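Alginate lyase (Bacteroides ovatus, PDB 3NNB) probably cleaves the seaweed polysaccharide alginate by beta-elimination. Local coordinates at residues Leu113-Ser118 and Lys122-Ala127; Phe280-Met285 and Ala312-Leu317; Lys190-Met195 and Ala234-Asn239; Ala163-Ile168 and Val203-Thr208; Thr6-Ala11 and Leu377-Glu382. One frame throughout, in Å; residues are numbered along the deposited sequence.

How the interactions relate
Close to the N terminus, 6-11 meets the C-terminal 377-382; interaction 5 thus closes a loop of nearly the whole chain, within which the other four contacts lie. Interaction 1 comes first and closes a short turn between two antiparallel helices; Leu-113 also packs on Tyr-9 and Ile-378 of interaction 5. Interactions 4 and 3 follow and cross, because their segments alternate along the chain. Both use helix 189-208, tied by interaction 4 to the loop before helix 171-180 and by interaction 3 to the end of helix 221-236. Last comes interaction 2, joining helices 274-293 and 310-317; Phe-280 packs on Ile-166 of interaction 4.

Interaction 1: Leu113-Ser118 and Lys122-Ala127; sequences LAYYFS and KYAQKA
An antiparallel helical hairpin joins Ala-114, Tyr-115 and Ser-118, at the end of helix 98-118, to Tyr-123 and Ala-124 on helix 121-136, in a largely helical fold consistent with the alpha/alpha toroid of the six-hairpin clan. The short axes run at 161° and approach to 8.3 Å, a spacing that two alanines help to allow. Tyr-123 lays its ring along the first helix, with CG beside its own backbone N (chi1 -64°). Over one face of that ring sits Ala-114 CB, 4.1 Å from the centroid of the Tyr-123 ring, a CH-pi contact; Lys-122 CG lies over the opposite face. The phenol end reaches Asp-38 of helix 27-41. Tyr-115 swings the other way, its OH bonded to Asn-183, and touches Ala-124 CB through CD1 at 3.9 Å; Ser-184, a ligand of the bound sodium ion, packs on both residues. At the helix end Ser-118 OG donates to Ala-114 O (2.7 Å) and is also bonded to Asp-120 N. An alanine in place of Ser-118 would lose both bonds and would probably leave the turn into the next helix less firmly held. Ser-118 OG and Ser-118 N grip Ala-114 O from opposite faces of its carbonyl plane, and the same OG lies in the plane of the Tyr-123 ring, at its edge, 3.6 Å from Tyr-123 CD2.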
# COMPACT_ATOMS: atom_id res chain seq x y z
N LEU A 113 -10.61 8.47 7.89
CA LEU A 113 -11.87 8.04 7.26
C LEU A 113 -13.05 8.24 8.24
O LEU A 113 -14.10 8.74 7.86
CB LEU A 113 -11.77 6.60 6.82
CG LEU A 113 -10.98 6.38 5.54
CD1 LEU A 113 -10.79 4.86 5.34
CD2 LEU A 113 -11.63 7.02 4.30
N ALA A 114 -12.87 7.84 9.49
CA ALA A 114 -13.92 8.04 10.49
C ALA A 114 -14.26 9.52 10.67
O ALA A 114 -15.46 9.88 10.75
CB ALA A 114 -13.52 7.40 11.86
N TYR A 115 -13.22 10.39 10.75
CA TYR A 115 -13.50 11.82 10.80
C TYR A 115 -14.29 12.30 9.53
O TYR A 115 -15.27 13.05 9.62
CB TYR A 115 -12.21 12.62 10.95
CG TYR A 115 -12.48 14.09 10.78
CD1 TYR A 115 -13.06 14.82 11.82
CD2 TYR A 115 -12.23 14.73 9.59
CE1 TYR A 115 -13.41 16.16 11.64
CE2 TYR A 115 -12.55 16.08 9.42
CZ TYR A 115 -13.14 16.77 10.43
OH TYR A 115 -13.42 18.10 10.25
N TYR A 116 -13.88 11.84 8.36
CA TYR A 116 -14.52 12.25 7.12
C TYR A 116 -15.99 11.90 7.10
O TYR A 116 -16.83 12.74 6.74
CB TYR A 116 -13.81 11.59 5.93
CG TYR A 116 -14.34 12.04 4.60
CD1 TYR A 116 -14.30 13.39 4.23
CD2 TYR A 116 -14.87 11.13 3.69
CE1 TYR A 116 -14.80 13.79 2.97
CE2 TYR A 116 -15.36 11.53 2.44
CZ TYR A 116 -15.31 12.85 2.10
OH TYR A 116 -15.80 13.25 0.87
N PHE A 117 -16.31 10.68 7.51
CA PHE A 117 -17.68 10.19 7.42
C PHE A 117 -18.57 10.75 8.53
O PHE A 117 -19.78 10.94 8.32
CB PHE A 117 -17.71 8.66 7.39
CG PHE A 117 -17.46 8.10 6.01
CD1 PHE A 117 -18.48 8.04 5.08
CD2 PHE A 117 -16.21 7.67 5.64
CE1 PHE A 117 -18.23 7.54 3.80
CE2 PHE A 117 -15.96 7.19 4.36
CZ PHE A 117 -16.96 7.12 3.45
N SER A 118 -18.00 10.97 9.73
CA SER A 118 -18.78 11.31 10.92
C SER A 118 -18.74 12.78 11.29
O SER A 118 -19.65 13.28 11.98
CB SER A 118 -18.32 10.50 12.15
OG SER A 118 -17.06 10.97 12.62
N LYS A 122 -13.04 14.13 17.53
CA LYS A 122 -12.20 13.28 18.42
C LYS A 122 -11.31 12.34 17.62
O LYS A 122 -10.24 11.96 18.08
CB LYS A 122 -13.02 12.47 19.42
CG LYS A 122 -13.83 11.32 18.89
CD LYS A 122 -14.78 10.84 19.96
CE LYS A 122 -15.58 9.61 19.51
NZ LYS A 122 -16.50 9.12 20.63
N TYR A 123 -11.78 11.92 16.45
CA TYR A 123 -11.05 10.97 15.66
C TYR A 123 -9.86 11.62 15.01
O TYR A 123 -8.77 11.02 14.96
CB TYR A 123 -11.94 10.31 14.59
CG TYR A 123 -13.07 9.49 15.15
CD1 TYR A 123 -12.86 8.54 16.13
CD2 TYR A 123 -14.38 9.70 14.72
CE1 TYR A 123 -13.91 7.77 16.61
CE2 TYR A 123 -15.42 8.94 15.21
CZ TYR A 123 -15.18 7.99 16.14
OH TYR A 123 -16.21 7.23 16.64
N ALA A 124 -10.04 12.85 14.53
CA ALA A 124 -8.91 13.59 13.94
C ALA A 124 -7.85 13.92 14.99
O ALA A 124 -6.64 13.87 14.71
CB ALA A 124 -9.37 14.85 13.20
N GLN A 125 -8.30 14.26 16.21
CA GLN A 125 -7.38 14.58 17.31
C GLN A 125 -6.52 13.37 17.61
O GLN A 125 -5.30 13.48 17.82
CB GLN A 125 -8.15 15.06 18.56
CG GLN A 125 -7.29 15.66 19.67
CD GLN A 125 -6.52 14.62 20.50
OE1 GLN A 125 -6.85 13.40 20.54
NE2 GLN A 125 -5.56 15.13 21.24
N LYS A 126 -7.11 12.17 17.58
CA LYS A 126 -6.32 10.95 17.85
C LYS A 126 -5.38 10.64 16.71
O LYS A 126 -4.23 10.25 16.94
CB LYS A 126 -7.19 9.74 18.16
CG LYS A 126 -6.45 8.46 18.51
CD LYS A 126 -6.05 8.37 19.98
CE LYS A 126 -5.17 7.16 20.30
NZ LYS A 126 -5.03 6.87 21.78
N ALA A 127 -5.83 10.87 15.48
CA ALA A 127 -4.96 10.66 14.35
C ALA A 127 -3.74 11.54 14.40
O ALA A 127 -2.63 11.09 14.11
CB ALA A 127 -5.71 10.88 12.99

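Interaction 2: Phe280-Met285 and Ala312-Leu317; sequences FNLGHM and AALKFL
Asn-281 ND2 is gripped by the side-chain oxygens of Gln-258 and Gln-265; the next residue on helix 274-293, Leu-282, reaches across to Ala-313, Leu-314 and Leu-317. The contact itself is wholly apolar. Helices 280-285 and 312-317 run roughly antiparallel, at 144°, and their short axes come no nearer than 11.1 Å, so that one leucine has to bridge a wide gap. Leu-282 does this with a forked tip, its two methyls straddling Ala-313, CD2 toward Leu-314 and CD1 toward Leu-317. CD2 of Leu-282 rests on Ala-313 CB at 4.0 Å and meets Leu-314 CD2 at 3.9 Å. The other branch, Leu-282 CD1, lies 3.9 Å from Leu-317 CD2 and beside the carbonyl oxygen of Ala-313. Leu-317 is turned with CG anti to its backbone N (chi1 176°), which carries its CD2 methyl to that branch. Leu-314 starts out to one side of the contact, and its branched end closes on Leu-282. With an alanine here in place of Leu-282, both methyls would be gone, and Ala-313, Leu-314 and Leu-317 would probably be left facing a gap between the helices. Leu-314 also packs on Ile-346 and Ala-350, so helix 310-317 rests on helix 336-351 as well, while on the far partner Asn-281 and His-284 lean on Leu-224 of helix 221-236.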
# COMPACT_ATOMS: atom_id res chain seq x y z
N PHE A 280 -1.36 -8.51 -5.90
CA PHE A 280 -0.59 -7.42 -5.28
C PHE A 280 -0.14 -6.43 -6.35
O PHE A 280 -0.38 -5.21 -6.23
CB PHE A 280 0.62 -8.06 -4.61
CG PHE A 280 1.43 -7.17 -3.66
CD1 PHE A 280 0.90 -6.68 -2.49
CD2 PHE A 280 2.78 -6.94 -3.92
CE1 PHE A 280 1.70 -5.96 -1.59
CE2 PHE A 280 3.57 -6.22 -3.05
CZ PHE A 280 3.04 -5.74 -1.89
N ASN A 281 0.44 -6.94 -7.42
CA ASN A 281 0.96 -6.07 -8.49
C ASN A 281 -0.18 -5.42 -9.26
O ASN A 281 -0.12 -4.26 -9.54
CB ASN A 281 1.90 -6.86 -9.42
CG ASN A 281 3.04 -6.04 -9.96
OD1 ASN A 281 3.45 -5.03 -9.39
ND2 ASN A 281 3.64 -6.54 -11.05
N LEU A 282 -1.23 -6.19 -9.57
CA LEU A 282 -2.40 -5.61 -10.25
C LEU A 282 -3.04 -4.50 -9.42
O LEU A 282 -3.45 -3.45 -9.96
CB LEU A 282 -3.44 -6.69 -10.58
CG LEU A 282 -3.39 -7.29 -11.96
CD1 LEU A 282 -4.20 -8.60 -11.98
CD2 LEU A 282 -3.87 -6.22 -13.01
N GLY A 283 -3.15 -4.70 -8.11
CA GLY A 283 -3.72 -3.65 -7.24
C GLY A 283 -2.87 -2.36 -7.25
O GLY A 283 -3.40 -1.25 -7.24
N HIS A 284 -1.56 -2.51 -7.31
CA HIS A 284 -0.65 -1.37 -7.38
C HIS A 284 -0.72 -0.69 -8.75
O HIS A 284 -0.60 0.55 -8.86
CB HIS A 284 0.75 -1.77 -7.01
CG HIS A 284 0.86 -2.28 -5.62
ND1 HIS A 284 1.91 -3.08 -5.21
CD2 HIS A 284 0.02 -2.18 -4.57
CE1 HIS A 284 1.72 -3.41 -3.94
NE2 HIS A 284 0.59 -2.86 -3.52
N MSE A 285 -0.93 -1.49 -9.80
CA MSE A 285 -1.19 -0.94 -11.13
C MSE A 285 -2.43 -0.05 -11.09
O MSE A 285 -2.43 1.04 -11.62
CB MSE A 285 -1.39 -2.02 -12.18
CG MSE A 285 -0.13 -2.85 -12.43
SE MSE A 285 -0.49 -4.36 -13.55
CE MSE A 285 1.23 -5.26 -13.47
N ALA A 312 -4.70 -7.00 -20.35
CA ALA A 312 -4.19 -8.34 -20.60
C ALA A 312 -3.91 -9.05 -19.28
O ALA A 312 -4.27 -10.21 -19.10
CB ALA A 312 -2.95 -8.30 -21.44
N ALA A 313 -3.37 -8.30 -18.34
CA ALA A 313 -3.03 -8.87 -17.04
C ALA A 313 -4.31 -9.33 -16.30
O ALA A 313 -4.32 -10.35 -15.62
CB ALA A 313 -2.19 -7.87 -16.20
N LEU A 314 -5.38 -8.54 -16.39
CA LEU A 314 -6.67 -8.90 -15.82
C LEU A 314 -7.29 -10.11 -16.49
O LEU A 314 -7.83 -10.99 -15.81
CB LEU A 314 -7.64 -7.71 -15.94
CG LEU A 314 -7.35 -6.52 -15.03
CD1 LEU A 314 -8.13 -5.29 -15.54
CD2 LEU A 314 -7.73 -6.77 -13.55
N LYS A 315 -7.21 -10.16 -17.82
CA LYS A 315 -7.78 -11.27 -18.57
C LYS A 315 -7.07 -12.61 -18.27
O LYS A 315 -7.70 -13.67 -18.34
CB LYS A 315 -7.76 -10.97 -20.08
CG LYS A 315 -8.82 -10.00 -20.60
CD LYS A 315 -8.62 -9.82 -22.10
CE LYS A 315 -9.53 -8.77 -22.73
NZ LYS A 315 -9.02 -8.37 -24.10
N PHE A 316 -5.78 -12.57 -17.93
CA PHE A 316 -5.07 -13.80 -17.47
C PHE A 316 -5.72 -14.27 -16.15
O PHE A 316 -5.90 -15.48 -15.92
CB PHE A 316 -3.56 -13.52 -17.26
CG PHE A 316 -2.90 -14.56 -16.39
CD1 PHE A 316 -2.54 -15.77 -16.92
CD2 PHE A 316 -2.74 -14.32 -15.02
CE1 PHE A 316 -1.96 -16.72 -16.13
CE2 PHE A 316 -2.16 -15.28 -14.21
CZ PHE A 316 -1.80 -16.49 -14.75
N LEU A 317 -6.01 -13.32 -15.26
CA LEU A 317 -6.48 -13.67 -13.92
C LEU A 317 -7.90 -14.19 -13.87
O LEU A 317 -8.22 -15.10 -13.11
CB LEU A 317 -6.36 -12.47 -12.99
CG LEU A 317 -6.91 -12.62 -11.56
CD1 LEU A 317 -6.11 -13.69 -10.76
CD2 LEU A 317 -6.86 -11.25 -10.86

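Interaction 3: Lys190-Met195 and Ala234-Asn239; sequences KVKKGM and ALYTGN
With CG anti to its backbone N (chi1 -175°), Tyr-236 projects its ring from the last turn of helix 221-236 to Met-195 on helix 189-208, an interhelical packing contact made from within the Schellman motif that ends the first of these helices. Its hydroxyl end does the touching: Tyr-236 OH lies 3.7 Å from Met-195 CB. Backbone atoms of Met-195 come alongside too, its C sitting at the ring edge, near the plane, 4.1 Å from Tyr-236 CE2. Met-195, a selenomethionine bent at chi2 and chi3, packs on Met-178 of helix 171-180, which Tyr-236 also touches. The extended chain of Lys-192 passes loosely by the hydroxyl; its NZ forms a salt bridge with Glu-182, a ligand of the sodium ion. Past Tyr-236, Gly-238, the C-prime residue with positive phi (87°), turns the chain. Gly-238 N bonds to Leu-235 O at 3.1 Å, Asn-239 N closes on Ala-234 O at 2.8 Å, and Asn-239 OD1 then caps Leu-242 N, at the start of helix 240-258.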
# COMPACT_ATOMS: atom_id res chain seq x y z
N LYS A 190 0.35 23.79 10.97
CA LYS A 190 1.65 23.35 11.47
C LYS A 190 1.81 21.83 11.29
O LYS A 190 2.88 21.38 10.92
CB LYS A 190 1.85 23.76 12.92
CG LYS A 190 3.18 23.43 13.57
CD LYS A 190 3.31 24.21 14.90
CE LYS A 190 4.63 23.95 15.62
NZ LYS A 190 4.56 24.27 17.11
N VAL A 191 0.77 21.06 11.57
CA VAL A 191 0.82 19.59 11.38
C VAL A 191 1.01 19.26 9.89
O VAL A 191 1.87 18.45 9.52
CB VAL A 191 -0.42 18.90 11.96
CG1 VAL A 191 -0.46 17.39 11.59
CG2 VAL A 191 -0.44 19.11 13.49
N LYS A 192 0.26 19.94 9.03
CA LYS A 192 0.35 19.72 7.62
C LYS A 192 1.75 20.04 7.12
O LYS A 192 2.32 19.30 6.36
CB LYS A 192 -0.68 20.58 6.90
CG LYS A 192 -0.72 20.28 5.40
CD LYS A 192 -1.89 21.02 4.71
CE LYS A 192 -1.83 20.75 3.20
NZ LYS A 192 -2.95 21.31 2.39
N LYS A 193 2.29 21.18 7.55
CA LYS A 193 3.62 21.57 7.13
C LYS A 193 4.66 20.51 7.56
O LYS A 193 5.58 20.18 6.82
CB LYS A 193 3.95 22.92 7.73
CG LYS A 193 5.31 23.48 7.35
CD LYS A 193 5.52 24.90 7.95
CE LYS A 193 6.93 25.41 7.69
NZ LYS A 193 7.28 26.49 8.65
N GLY A 194 4.55 20.04 8.79
CA GLY A 194 5.47 19.03 9.30
C GLY A 194 5.42 17.73 8.51
O GLY A 194 6.47 17.14 8.20
N MSE A 195 4.21 17.30 8.19
CA MSE A 195 4.03 16.10 7.39
C MSE A 195 4.56 16.26 5.95
O MSE A 195 5.23 15.36 5.39
CB MSE A 195 2.56 15.67 7.39
CG MSE A 195 2.08 15.17 8.75
SE MSE A 195 3.12 13.77 9.56
CE MSE A 195 3.18 12.54 8.05
N ALA A 234 5.38 12.62 -4.28
CA ALA A 234 5.65 13.83 -5.07
C ALA A 234 4.42 14.74 -5.08
O ALA A 234 4.52 15.95 -4.85
CB ALA A 234 6.10 13.46 -6.53
N LEU A 235 3.23 14.16 -5.31
CA LEU A 235 2.00 14.97 -5.39
C LEU A 235 1.71 15.58 -4.03
O LEU A 235 1.36 16.76 -3.95
CB LEU A 235 0.79 14.16 -5.86
CG LEU A 235 0.83 13.83 -7.34
CD1 LEU A 235 -0.22 12.77 -7.71
CD2 LEU A 235 0.57 15.13 -8.15
N TYR A 236 1.87 14.80 -2.95
CA TYR A 236 1.55 15.32 -1.61
C TYR A 236 2.44 16.53 -1.23
O TYR A 236 1.99 17.44 -0.54
CB TYR A 236 1.69 14.23 -0.55
CG TYR A 236 1.27 14.66 0.83
CD1 TYR A 236 -0.03 15.11 1.07
CD2 TYR A 236 2.16 14.62 1.89
CE1 TYR A 236 -0.43 15.53 2.35
CE2 TYR A 236 1.78 15.09 3.15
CZ TYR A 236 0.48 15.51 3.38
OH TYR A 236 0.04 15.92 4.65
N THR A 237 3.67 16.51 -1.68
CA THR A 237 4.66 17.55 -1.39
C THR A 237 4.69 18.69 -2.43
O THR A 237 5.53 19.54 -2.36
CB THR A 237 6.06 16.95 -1.24
OG1 THR A 237 6.49 16.34 -2.47
CG2 THR A 237 6.09 15.90 -0.13
N GLY A 238 3.75 18.69 -3.38
CA GLY A 238 3.63 19.78 -4.36
C GLY A 238 4.48 19.65 -5.61
O GLY A 238 4.61 20.59 -6.39
N ASN A 239 5.08 18.49 -5.83
CA ASN A 239 6.03 18.30 -6.91
C ASN A 239 5.31 17.60 -8.06
O ASN A 239 5.54 16.42 -8.34
CB ASN A 239 7.24 17.51 -6.44
CG ASN A 239 8.39 17.55 -7.42
OD1 ASN A 239 8.23 17.96 -8.57
ND2 ASN A 239 9.56 17.11 -6.98

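Interaction 4: Ala163-Ile168 and Val203-Thr208; sequences AGMIDI and VEWMQT
Trp-205, first along helix 203-208 to touch the 163-168 segment, offers the edge of its indole to Met-165, a selenomethionine whose contacts are described for one of two deposited conformers. Met-165 SE lies in the ring plane, 3.7 Å from Trp-205 CZ3, a Met-aromatic contact made edge-on, 89° off the ring normal. Trp-205 CG stands anti to the backbone N (chi1 178°), which sends the six-membered ring toward the loop; at the other end NE1 makes a weak bond to Thr-147 OG1. Met-206, the next residue and also a selenomethionine, meets the same partner alongside: Met-206 CG is 4.1 Å from Met-165 SE, and Met-206 SE 3.9 Å from Met-165 CE, the two chains crossing at an angle. The backbone O of Met-206 is bonded to Tyr-226 OH. The tight approach of the two methyls is doubtful, given the second conformer. Behind them Met-165 O accepts from Gln-229 NE2, and helix 221-236 thus holds both sides of the contact. The junction of loop and helix is apolar, with selenium in place of methionine sulfur, methyls and a ring edge, and so rests on shape and dispersion, without a directional bond between the segments.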
# COMPACT_ATOMS: atom_id res chain seq x y z
N ALA A 163 14.27 -3.51 -1.07
CA ALA A 163 13.01 -4.18 -0.73
C ALA A 163 12.31 -3.56 0.46
O ALA A 163 11.11 -3.65 0.57
CB ALA A 163 13.26 -5.68 -0.49
N GLY A 164 13.06 -2.95 1.39
CA GLY A 164 12.43 -2.24 2.52
C GLY A 164 11.46 -1.14 2.17
O GLY A 164 10.58 -0.80 2.98
N MSE A 165 11.59 -0.60 0.96
CA MSE A 165 10.66 0.44 0.48
C MSE A 165 9.22 -0.05 0.52
O MSE A 165 8.30 0.75 0.76
CB MSE A 165 11.02 0.90 -0.93
CG MSE A 165 12.10 1.97 -1.00
SE MSE A 165 11.58 3.65 -0.20
CE MSE A 165 9.89 3.88 -1.10
N ILE A 166 8.99 -1.33 0.28
CA ILE A 166 7.61 -1.84 0.26
C ILE A 166 6.95 -1.66 1.63
O ILE A 166 5.72 -1.60 1.72
CB ILE A 166 7.54 -3.32 -0.26
CG1 ILE A 166 6.18 -3.64 -0.89
CG2 ILE A 166 7.86 -4.36 0.87
CD1 ILE A 166 5.88 -2.93 -2.19
N ASP A 167 7.74 -1.62 2.71
CA ASP A 167 7.20 -1.52 4.07
C ASP A 167 6.26 -0.33 4.24
O ASP A 167 5.34 -0.37 5.06
CB ASP A 167 8.30 -1.39 5.12
CG ASP A 167 9.15 -2.67 5.30
OD1 ASP A 167 9.05 -3.59 4.47
OD2 ASP A 167 9.95 -2.70 6.26
N ILE A 168 6.52 0.77 3.51
CA ILE A 168 5.77 2.00 3.69
C ILE A 168 4.74 2.24 2.62
O ILE A 168 4.21 3.32 2.49
CB ILE A 168 6.70 3.25 3.82
CG1 ILE A 168 7.64 3.44 2.61
CG2 ILE A 168 7.45 3.19 5.15
CD1 ILE A 168 8.13 4.93 2.45
N VAL A 203 11.24 11.85 -0.17
CA VAL A 203 11.37 11.91 -1.63
C VAL A 203 12.80 12.26 -2.07
O VAL A 203 13.33 11.59 -2.98
CB VAL A 203 10.32 12.82 -2.30
CG1 VAL A 203 10.69 13.00 -3.85
CG2 VAL A 203 8.87 12.23 -2.11
N GLU A 204 13.42 13.21 -1.38
CA GLU A 204 14.83 13.51 -1.61
C GLU A 204 15.71 12.28 -1.40
O GLU A 204 16.61 12.03 -2.19
CB GLU A 204 15.29 14.65 -0.70
CG GLU A 204 14.75 15.99 -1.17
CD GLU A 204 15.09 17.13 -0.25
OE1 GLU A 204 15.48 16.92 0.90
OE2 GLU A 204 14.93 18.27 -0.72
N TRP A 205 15.46 11.54 -0.32
CA TRP A 205 16.22 10.33 -0.08
C TRP A 205 15.94 9.30 -1.17
O TRP A 205 16.87 8.61 -1.62
CB TRP A 205 15.85 9.78 1.31
CG TRP A 205 16.55 8.53 1.65
CD1 TRP A 205 17.83 8.40 2.10
CD2 TRP A 205 16.03 7.21 1.50
NE1 TRP A 205 18.14 7.06 2.27
CE2 TRP A 205 17.06 6.31 1.89
CE3 TRP A 205 14.82 6.68 1.04
CZ2 TRP A 205 16.90 4.93 1.84
CZ3 TRP A 205 14.66 5.32 1.01
CH2 TRP A 205 15.70 4.45 1.40
N MSE A 206 14.68 9.14 -1.57
CA MSE A 206 14.32 8.14 -2.59
C MSE A 206 15.03 8.40 -3.92
O MSE A 206 15.42 7.47 -4.63
CB MSE A 206 12.82 8.12 -2.83
CG MSE A 206 12.07 7.47 -1.69
SE MSE A 206 10.14 7.67 -1.87
CE MSE A 206 9.85 6.51 -3.36
N GLN A 207 15.20 9.67 -4.25
CA GLN A 207 15.84 10.03 -5.51
C GLN A 207 17.38 10.00 -5.50
O GLN A 207 17.98 10.01 -6.56
CB GLN A 207 15.33 11.37 -6.01
CG GLN A 207 13.88 11.27 -6.50
CD GLN A 207 13.67 12.02 -7.81
OE1 GLN A 207 13.57 11.41 -8.88
NE2 GLN A 207 13.62 13.33 -7.73
N THR A 208 17.99 9.90 -4.32
CA THR A 208 19.45 9.92 -4.17
C THR A 208 20.13 8.70 -3.56
O THR A 208 21.26 8.39 -3.91
CB THR A 208 19.93 11.18 -3.41
OG1 THR A 208 19.34 11.21 -2.09
CG2 THR A 208 19.54 12.45 -4.23

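Interaction 5: Thr6-Ala11 and Leu377-Glu382; sequences TRIYAA and LIYSLE
Ile-378 and Tyr-9 bury the most surface here, with Tyr-379 third. In the deposited conformer described, one of two, Ile-378 is wedged between the two tyrosines. Its CG2 approaches Tyr-9 CD1 to 3.5 Å, and its CD1 lies over one face of the Tyr-9 ring, toward the rim. CG2 is anti to the backbone N of Ile-378, and this torsion also sets it 3.8 Å above the plane of the Tyr-379 ring, over its centre. Beyond the isoleucine, Tyr-9 OH is bonded to Glu-173. The contact pins the N-terminal loop before helix 11-19 to the end of helix 375-378, where the chain runs out through an ST turn: Glu-382 N donates to Ser-380 OG at 3.2 Å. Leu-113 of helix 98-118 packs against both Tyr-9 and Ile-378. Waters carry the polar part. Tyr-379 OH donates to one at 3.0 Å, and that water donates a hydrogen bond to Ile-8 O at 3.1 Å. The carbonyl of Ile-378 accepts from two more. The first of these also donates to Ala-10 O (2.9 Å); the second lies 2.7 Å from Ile-378 O and accepts from Ala-10 N at 2.9 Å.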
# COMPACT_ATOMS: atom_id res chain seq x y z
N THR A 6 -8.12 13.57 -3.12
CA THR A 6 -7.54 12.24 -2.94
C THR A 6 -6.98 11.70 -4.25
O THR A 6 -7.51 11.98 -5.35
CB THR A 6 -8.54 11.28 -2.31
OG1 THR A 6 -9.71 11.14 -3.12
CG2 THR A 6 -9.00 11.80 -0.91
N ARG A 7 -5.94 10.88 -4.13
CA ARG A 7 -5.23 10.35 -5.30
C ARG A 7 -5.43 8.86 -5.50
O ARG A 7 -5.60 8.39 -6.63
CB ARG A 7 -3.74 10.69 -5.20
CG ARG A 7 -3.43 12.15 -4.99
CD ARG A 7 -3.88 13.00 -6.17
NE ARG A 7 -3.39 14.37 -6.00
CZ ARG A 7 -3.34 15.31 -6.93
NH1 ARG A 7 -3.71 15.08 -8.18
NH2 ARG A 7 -2.88 16.52 -6.59
N ILE A 8 -5.38 8.10 -4.41
CA ILE A 8 -5.62 6.66 -4.42
C ILE A 8 -7.12 6.39 -4.38
O ILE A 8 -7.66 5.60 -5.17
CB ILE A 8 -4.94 5.97 -3.20
CG1 ILE A 8 -3.40 6.04 -3.35
CG2 ILE A 8 -5.43 4.55 -3.07
CD1 ILE A 8 -2.81 5.00 -4.24
N TYR A 9 -7.82 7.06 -3.47
CA TYR A 9 -9.29 6.95 -3.38
C TYR A 9 -9.89 7.82 -4.49
O TYR A 9 -9.38 8.88 -4.77
CB TYR A 9 -9.83 7.47 -2.04
CG TYR A 9 -9.34 6.77 -0.77
CD1 TYR A 9 -9.00 5.44 -0.77
CD2 TYR A 9 -9.27 7.47 0.44
CE1 TYR A 9 -8.55 4.81 0.43
CE2 TYR A 9 -8.84 6.85 1.62
CZ TYR A 9 -8.52 5.54 1.61
OH TYR A 9 -8.10 4.92 2.80
N ALA A 10 -10.96 7.35 -5.11
CA ALA A 10 -11.73 8.09 -6.12
C ALA A 10 -12.56 9.14 -5.39
O ALA A 10 -13.52 8.78 -4.67
CB ALA A 10 -12.62 7.15 -6.93
N ALA A 11 -12.15 10.40 -5.48
CA ALA A 11 -12.71 11.45 -4.63
C ALA A 11 -14.22 11.67 -4.83
O ALA A 11 -14.95 11.88 -3.85
CB ALA A 11 -11.98 12.80 -4.85
N LEU A 377 -17.21 0.98 1.07
CA LEU A 377 -17.20 2.42 1.13
C LEU A 377 -16.13 3.04 0.20
O LEU A 377 -16.35 4.09 -0.39
CB LEU A 377 -16.89 2.87 2.57
CG LEU A 377 -17.83 2.48 3.71
CD1 LEU A 377 -17.30 2.94 5.07
CD2 LEU A 377 -19.29 3.01 3.47
N ILE A 378 -15.00 2.36 0.08
CA ILE A 378 -13.82 2.91 -0.59
C ILE A 378 -13.86 2.66 -2.09
O ILE A 378 -13.42 3.50 -2.87
CB ILE A 378 -12.52 2.27 -0.01
CG1 ILE A 378 -12.40 2.58 1.48
CG2 ILE A 378 -11.28 2.77 -0.78
CD1 ILE A 378 -12.55 4.04 1.81
N TYR A 379 -14.38 1.50 -2.48
CA TYR A 379 -14.55 1.16 -3.90
C TYR A 379 -16.02 0.89 -4.23
O TYR A 379 -16.39 -0.21 -4.65
CB TYR A 379 -13.68 -0.04 -4.24
CG TYR A 379 -12.20 0.26 -4.03
CD1 TYR A 379 -11.57 1.29 -4.73
CD2 TYR A 379 -11.43 -0.51 -3.17
CE1 TYR A 379 -10.22 1.56 -4.53
CE2 TYR A 379 -10.08 -0.25 -3.00
CZ TYR A 379 -9.49 0.79 -3.66
OH TYR A 379 -8.13 1.05 -3.45
N SER A 380 -16.84 1.93 -4.02
CA SER A 380 -18.27 1.86 -4.23
C SER A 380 -18.58 1.97 -5.73
O SER A 380 -17.70 2.25 -6.57
CB SER A 380 -18.99 2.99 -3.49
OG SER A 380 -18.82 4.25 -4.16
N LEU A 381 -19.86 1.77 -6.01
CA LEU A 381 -20.44 1.93 -7.33
C LEU A 381 -21.10 3.29 -7.54
O LEU A 381 -21.87 3.48 -8.48
CB LEU A 381 -21.43 0.79 -7.55
CG LEU A 381 -20.80 -0.64 -7.65
CD1 LEU A 381 -21.91 -1.68 -7.84
CD2 LEU A 381 -19.78 -0.81 -8.76
N GLU A 382 -20.80 4.26 -6.69
CA GLU A 382 -21.32 5.63 -6.93
C GLU A 382 -20.84 6.25 -8.25
O GLU A 382 -19.78 5.95 -8.80
CB GLU A 382 -20.93 6.55 -5.76
CG GLU A 382 -21.63 6.20 -4.44
CD GLU A 382 -23.15 6.27 -4.52
OE1 GLU A 382 -23.66 7.25 -5.09
OE2 GLU A 382 -23.80 5.38 -3.96
OXT GLU A 382 -21.50 7.16 -8.78
O HOH W 1 -6.80 2.67 -5.65
O HOH W 2 -14.13 6.19 -3.56
O HOH W 3 -11.60 4.61 -4.47